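Local structure of topoisomerase I-like protein (Leishmania donovani, 2B9S) at residues Val59-Ala64 against Glu105-Trp110. The protein probably relaxes supercoiled DNA by nicking and rejoining one strand, as the large subunit of a heterodimeric type IB topoisomerase. Numbering follows the deposited sequence.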
loop_
_atom_site.group_PDB
_atom_site.type_symbol
_atom_site.label_atom_id
_atom_site.label_comp_id
_atom_site.label_asym_id
_atom_site.label_seq_id
_atom_site.Cartn_x
_atom_site.Cartn_y
_atom_site.Cartn_z
ATOM N N VAL D 59 -25.496 9.229 4.358
ATOM C CA VAL D 59 -25.010 8.786 3.054
ATOM C C VAL D 59 -25.186 9.849 1.950
ATOM O O VAL D 59 -24.278 10.059 1.139
ATOM C CB VAL D 59 -25.581 7.391 2.685
ATOM C CG1 VAL D 59 -25.118 6.926 1.292
ATOM C CG2 VAL D 59 -25.143 6.374 3.734
ATOM N N ALA D 60 -26.328 10.533 1.945
ATOM C CA ALA D 60 -26.540 11.733 1.113
ATOM C C ALA D 60 -25.465 12.799 1.328
ATOM O O ALA D 60 -24.984 13.402 0.381
ATOM C CB ALA D 60 -27.953 12.332 1.375
ATOM N N THR D 61 -25.095 13.028 2.588
ATOM C CA THR D 61 -24.136 14.064 2.967
ATOM C C THR D 61 -22.744 13.703 2.456
ATOM O O THR D 61 -21.981 14.574 2.094
ATOM C CB THR D 61 -24.124 14.304 4.544
ATOM O OG1 THR D 61 -25.447 14.634 4.993
ATOM C CG2 THR D 61 -23.162 15.430 4.972
ATOM N N MET D 62 -22.414 12.420 2.467
ATOM C CA MET D 62 -21.124 11.922 1.979
ATOM C C MET D 62 -20.841 12.354 0.524
ATOM O O MET D 62 -19.766 12.857 0.212
ATOM C CB MET D 62 -21.089 10.400 2.085
ATOM C CG MET D 62 -20.797 9.851 3.444
ATOM S SD MET D 62 -21.080 8.070 3.430
ATOM C CE MET D 62 -21.012 7.797 5.219
ATOM N N PHE D 63 -21.835 12.172 -0.330
ATOM C CA PHE D 63 -21.842 12.599 -1.725
ATOM C C PHE D 63 -21.911 14.125 -1.909
ATOM O O PHE D 63 -21.071 14.708 -2.612
ATOM C CB PHE D 63 -23.049 11.938 -2.410
ATOM C CG PHE D 63 -23.136 12.174 -3.914
ATOM C CD1 PHE D 63 -22.234 11.567 -4.791
ATOM C CD2 PHE D 63 -24.137 12.980 -4.444
ATOM C CE1 PHE D 63 -22.320 11.764 -6.164
ATOM C CE2 PHE D 63 -24.234 13.182 -5.838
ATOM C CZ PHE D 63 -23.327 12.567 -6.688
ATOM N N ALA D 64 -22.917 14.754 -1.287
ATOM C CA ALA D 64 -23.152 16.214 -1.350
ATOM C C ALA D 64 -21.907 17.048 -1.120
ATOM O O ALA D 64 -21.687 18.060 -1.777
ATOM C CB ALA D 64 -24.264 16.633 -0.333
ATOM N N GLU D 105 -27.950 20.830 -2.749
ATOM C CA GLU D 105 -27.398 22.155 -2.450
ATOM C C GLU D 105 -27.557 22.638 -0.985
ATOM O O GLU D 105 -26.599 23.185 -0.411
ATOM C CB GLU D 105 -27.917 23.186 -3.472
ATOM C CG GLU D 105 -27.108 24.480 -3.550
ATOM C CD GLU D 105 -25.595 24.272 -3.862
ATOM O OE1 GLU D 105 -25.161 23.190 -4.336
ATOM O OE2 GLU D 105 -24.830 25.223 -3.633
ATOM N N PRO D 106 -28.754 22.453 -0.369
ATOM C CA PRO D 106 -28.833 22.843 1.054
ATOM C C PRO D 106 -27.794 22.116 1.942
ATOM O O PRO D 106 -27.209 22.727 2.835
ATOM C CB PRO D 106 -30.276 22.467 1.445
ATOM C CG PRO D 106 -31.036 22.440 0.149
ATOM C CD PRO D 106 -30.052 21.947 -0.872
ATOM N N ILE D 107 -27.549 20.828 1.696
ATOM C CA ILE D 107 -26.554 20.119 2.487
ATOM C C ILE D 107 -25.135 20.599 2.158
ATOM O O ILE D 107 -24.331 20.818 3.068
ATOM C CB ILE D 107 -26.647 18.594 2.343
ATOM C CG1 ILE D 107 -27.991 18.091 2.909
ATOM C CG2 ILE D 107 -25.399 17.946 2.987
ATOM C CD1 ILE D 107 -28.258 16.598 2.676
ATOM N N TYR D 108 -24.825 20.758 0.869
ATOM C CA TYR D 108 -23.535 21.328 0.471
ATOM C C TYR D 108 -23.251 22.650 1.163
ATOM O O TYR D 108 -22.167 22.865 1.694
ATOM C CB TYR D 108 -23.462 21.552 -1.038
ATOM C CG TYR D 108 -22.097 22.052 -1.470
ATOM C CD1 TYR D 108 -21.943 23.304 -2.052
ATOM C CD2 TYR D 108 -20.957 21.267 -1.275
ATOM C CE1 TYR D 108 -20.690 23.754 -2.453
ATOM C CE2 TYR D 108 -19.704 21.702 -1.658
ATOM C CZ TYR D 108 -19.573 22.949 -2.257
ATOM O OH TYR D 108 -18.315 23.394 -2.641
ATOM N N GLN D 109 -24.225 23.553 1.112
ATOM C CA GLN D 109 -24.093 24.863 1.747
ATOM C C GLN D 109 -23.916 24.764 3.255
ATOM O O GLN D 109 -23.085 25.476 3.816
ATOM C CB GLN D 109 -25.278 25.757 1.370
ATOM C CG GLN D 109 -25.319 26.094 -0.132
ATOM C CD GLN D 109 -24.054 26.789 -0.604
ATOM O OE1 GLN D 109 -23.400 27.511 0.159
ATOM N NE2 GLN D 109 -23.700 26.573 -1.862
ATOM N N TRP D 110 -24.673 23.871 3.904
ATOM C CA TRP D 110 -24.460 23.533 5.330
ATOM C C TRP D 110 -23.002 23.150 5.585
ATOM O O TRP D 110 -22.379 23.642 6.512
ATOM C CB TRP D 110 -25.393 22.390 5.765
ATOM C CG TRP D 110 -25.099 21.845 7.149
ATOM C CD1 TRP D 110 -25.562 22.343 8.349
ATOM C CD2 TRP D 110 -24.271 20.715 7.483
ATOM N NE1 TRP D 110 -25.083 21.590 9.391
ATOM C CE2 TRP D 110 -24.288 20.588 8.897
ATOM C CE3 TRP D 110 -23.526 19.797 6.728
ATOM C CZ2 TRP D 110 -23.588 19.577 9.575
ATOM C CZ3 TRP D 110 -22.830 18.794 7.401
ATOM C CH2 TRP D 110 -22.856 18.702 8.821
#
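Ile107 packs against Ala60, Thr61 and Ala64 where two helices cross in the DNA-binding fragment of this type IB topoisomerase. Helix 54-64 contributes its last turns and helix 105-119 its first. The short axes come within 9.2 Å and cross at -72°, so one turn of each does most of the touching. No hydrogen bond links the two segments.

Ile107 is central to the contact. Its CG2 branch meets Ala64 CB at 3.7 Å. The same methyl touches both branches of Thr61, with Ile107 CG2 to Thr61 OG1 at 3.9 Å. The CG1 arm is extended, and its tip CD1 runs on toward Ala60 CB, 4.5 Å away. Ile107 also touches Ile43 of strand 43-45.

Thr61 crosses Ile107 at about a right angle. Its OG1 sits beside its own backbone N (chi1 -56°). There it hydrogen-bonds the carbonyl of Glu57, one turn back, and also His39. The hydroxyl is thus satisfied although it borders a methyl. Thr61 CG2 reaches Trp110 CZ3 at 4.2 Å, oblique to the indole, and His39 meets that ring as well.

Trp110 lies one turn on from Ile107. The small Ala64 lets the backbones come close, with Ala64 CA to Tyr108 CA at 5.4 Å. Tyr108 holds CG anti to its N (chi1 -176°), which brings the ring beside the end of helix 54-64. There the carbonyl oxygen of Ala64 lies 3.3 Å from Tyr108 CD2, oblique to the ring.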